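Long-range contact in telomeric DNA-binding factor trf1 (Schizosaccharomyces pombe, PDB 6K5S), which probably binds telomeric DNA repeats, the crystallised part being a helical domain of the telomere repeat binding factor family: residues E63-S68 with R84-I89. Sequence-based numbering, arbitrary orientation.
Sequences ESFIYS and RANLAI
N86, on helix 76-94, meets the backbone of I66 with its carboxamide and reads both polar groups of that residue, a worked example of how a buried amide can tie an irregular loop to a helix. Followed outward, its CB lies 4.1 Å from CD1 of F65. CG stands beside the backbone N and anti to the carbonyl carbon (chi1 -80°), which carries the amide across to the loop and sets CG 3.6 Å from I66 O. The two ends of the amide divide the work. OD1 accepts the N-H of I66 at 2.9 Å from N, on a lone pair in the carbonyl plane and nearly straight at 170°. ND2 gives a hydrogen to I66 O at 2.8 Å, again on an in-plane lone pair, with that oxygen almost in the amide plane. Bonded at both ends, the carboxamide is fixed in rotation.

Apolar contacts flank the amide: OD1 lies 3.5 Å from F65 CB, with I66 CB beside it. The F65 ring stands nearly upright to the amide, 82° between planes; the edge of this ring meets the backbone O of N86, while F65 CE1 lies 3.5 Å from I89 CG2 in an oblique approach. I66 sends CD1 to A85 CB, 3.9 Å apart, and packs CG1 more loosely against CD1 of I89. Beyond, helix 102-113 covers F65 through L105 and V112, and helix 10-24 reaches A85 through L13.

A leucine in place of N86 would probably leave the N-H and carbonyl of I66 without their mates in a buried setting. With donor and acceptor both answered by one neutral side chain, the non-repetitive backbone between helices 41-60 and 76-94 can lie against the helical core without bringing in a charge.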
loop_
_atom_site.group_PDB
_atom_site.type_symbol
_atom_site.label_atom_id
_atom_site.label_comp_id
_atom_site.label_asym_id
_atom_site.label_seq_id
_atom_site.Cartn_x
_atom_site.Cartn_y
_atom_site.Cartn_z
ATOM N N GLU A 63 -11.581 13.263 -5.180
ATOM C CA GLU A 63 -12.785 13.033 -5.965
ATOM C C GLU A 63 -12.954 11.532 -6.232
ATOM O O GLU A 63 -12.370 10.690 -5.527
ATOM C CB GLU A 63 -12.723 13.856 -7.257
ATOM C CG GLU A 63 -12.199 15.285 -7.095
ATOM C CD GLU A 63 -13.087 16.166 -6.231
ATOM O OE1 GLU A 63 -12.795 17.387 -6.116
ATOM O OE2 GLU A 63 -14.079 15.658 -5.656
ATOM N N SER A 64 -13.777 11.198 -7.232
ATOM C CA SER A 64 -14.012 9.795 -7.531
ATOM C C SER A 64 -12.799 9.166 -8.206
ATOM O O SER A 64 -12.378 8.073 -7.820
ATOM C CB SER A 64 -15.252 9.647 -8.406
ATOM O OG SER A 64 -16.425 9.946 -7.681
ATOM N N PHE A 65 -12.217 9.847 -9.192
ATOM C CA PHE A 65 -11.127 9.308 -9.992
ATOM C C PHE A 65 -9.884 10.187 -9.877
ATOM O O PHE A 65 -9.906 11.286 -9.301
ATOM C CB PHE A 65 -11.544 9.163 -11.468
ATOM C CG PHE A 65 -12.600 8.142 -11.684
ATOM C CD1 PHE A 65 -12.258 6.804 -11.842
ATOM C CD2 PHE A 65 -13.944 8.506 -11.698
ATOM C CE1 PHE A 65 -13.246 5.842 -12.020
ATOM C CE2 PHE A 65 -14.942 7.545 -11.878
ATOM C CZ PHE A 65 -14.590 6.221 -12.051
ATOM N N ILE A 66 -8.790 9.674 -10.434
ATOM C CA ILE A 66 -7.481 10.321 -10.371
ATOM C C ILE A 66 -7.204 11.008 -11.692
ATOM O O ILE A 66 -7.233 10.366 -12.757
ATOM C CB ILE A 66 -6.374 9.309 -10.065
ATOM C CG1 ILE A 66 -6.710 8.543 -8.798
ATOM C CG2 ILE A 66 -4.993 10.019 -9.940
ATOM C CD1 ILE A 66 -5.699 7.491 -8.494
ATOM N N TYR A 67 -6.888 12.298 -11.624
ATOM C CA TYR A 67 -6.657 13.108 -12.813
ATOM C C TYR A 67 -5.173 13.461 -12.819
ATOM O O TYR A 67 -4.737 14.340 -12.072
ATOM C CB TYR A 67 -7.569 14.323 -12.793
ATOM C CG TYR A 67 -9.032 13.952 -12.636
ATOM C CD1 TYR A 67 -9.707 13.286 -13.644
ATOM C CD2 TYR A 67 -9.731 14.258 -11.472
ATOM C CE1 TYR A 67 -11.043 12.933 -13.506
ATOM C CE2 TYR A 67 -11.072 13.916 -11.320
ATOM C CZ TYR A 67 -11.727 13.258 -12.344
ATOM O OH TYR A 67 -13.068 12.923 -12.201
ATOM N N SER A 68 -4.392 12.732 -13.623
ATOM C CA SER A 68 -2.940 12.794 -13.474
ATOM C C SER A 68 -2.429 14.202 -13.736
ATOM O O SER A 68 -1.556 14.693 -13.017
ATOM C CB SER A 68 -2.248 11.767 -14.388
ATOM O OG SER A 68 -2.649 11.858 -15.754
ATOM N N ARG A 84 -4.397 2.721 -14.956
ATOM C CA ARG A 84 -4.751 1.455 -14.324
ATOM C C ARG A 84 -5.581 1.678 -13.073
ATOM O O ARG A 84 -6.568 0.962 -12.841
ATOM C CB ARG A 84 -3.486 0.659 -13.976
ATOM C CG ARG A 84 -2.653 0.213 -15.189
ATOM C CD ARG A 84 -2.448 -1.316 -15.236
ATOM N NE ARG A 84 -1.672 -1.715 -16.417
ATOM C CZ ARG A 84 -0.482 -2.300 -16.367
ATOM N NH1 ARG A 84 0.076 -2.574 -15.191
ATOM N NH2 ARG A 84 0.153 -2.617 -17.493
ATOM N N ALA A 85 -5.182 2.649 -12.238
ATOM C CA ALA A 85 -5.915 2.891 -11.007
ATOM C C ALA A 85 -7.354 3.267 -11.309
ATOM O O ALA A 85 -8.283 2.768 -10.668
ATOM C CB ALA A 85 -5.213 3.973 -10.176
ATOM N N ASN A 86 -7.559 4.135 -12.307
ATOM C CA ASN A 86 -8.908 4.555 -12.655
ATOM C C ASN A 86 -9.768 3.383 -13.117
ATOM O O ASN A 86 -10.954 3.316 -12.773
ATOM C CB ASN A 86 -8.846 5.666 -13.713
ATOM C CG ASN A 86 -8.539 7.035 -13.081
ATOM O OD1 ASN A 86 -8.686 7.207 -11.867
ATOM N ND2 ASN A 86 -8.113 8.003 -13.893
ATOM N N LEU A 87 -9.195 2.439 -13.874
ATOM C CA LEU A 87 -9.930 1.219 -14.208
ATOM C C LEU A 87 -10.287 0.413 -12.966
ATOM O O LEU A 87 -11.410 -0.104 -12.854
ATOM C CB LEU A 87 -9.118 0.349 -15.175
ATOM C CG LEU A 87 -9.152 0.949 -16.580
ATOM C CD1 LEU A 87 -7.896 0.590 -17.353
ATOM C CD2 LEU A 87 -10.416 0.465 -17.283
ATOM N N ALA A 88 -9.341 0.275 -12.032
ATOM C CA ALA A 88 -9.625 -0.489 -10.823
ATOM C C ALA A 88 -10.719 0.187 -10.015
ATOM O O ALA A 88 -11.613 -0.484 -9.478
ATOM C CB ALA A 88 -8.349 -0.664 -9.994
ATOM N N ILE A 89 -10.669 1.525 -9.935
ATOM C CA ILE A 89 -11.704 2.295 -9.237
ATOM C C ILE A 89 -13.067 2.060 -9.876
ATOM O O ILE A 89 -14.068 1.874 -9.182
ATOM C CB ILE A 89 -11.348 3.794 -9.234
ATOM C CG1 ILE A 89 -10.191 4.077 -8.275
ATOM C CG2 ILE A 89 -12.562 4.663 -8.807
ATOM C CD1 ILE A 89 -9.588 5.484 -8.492
#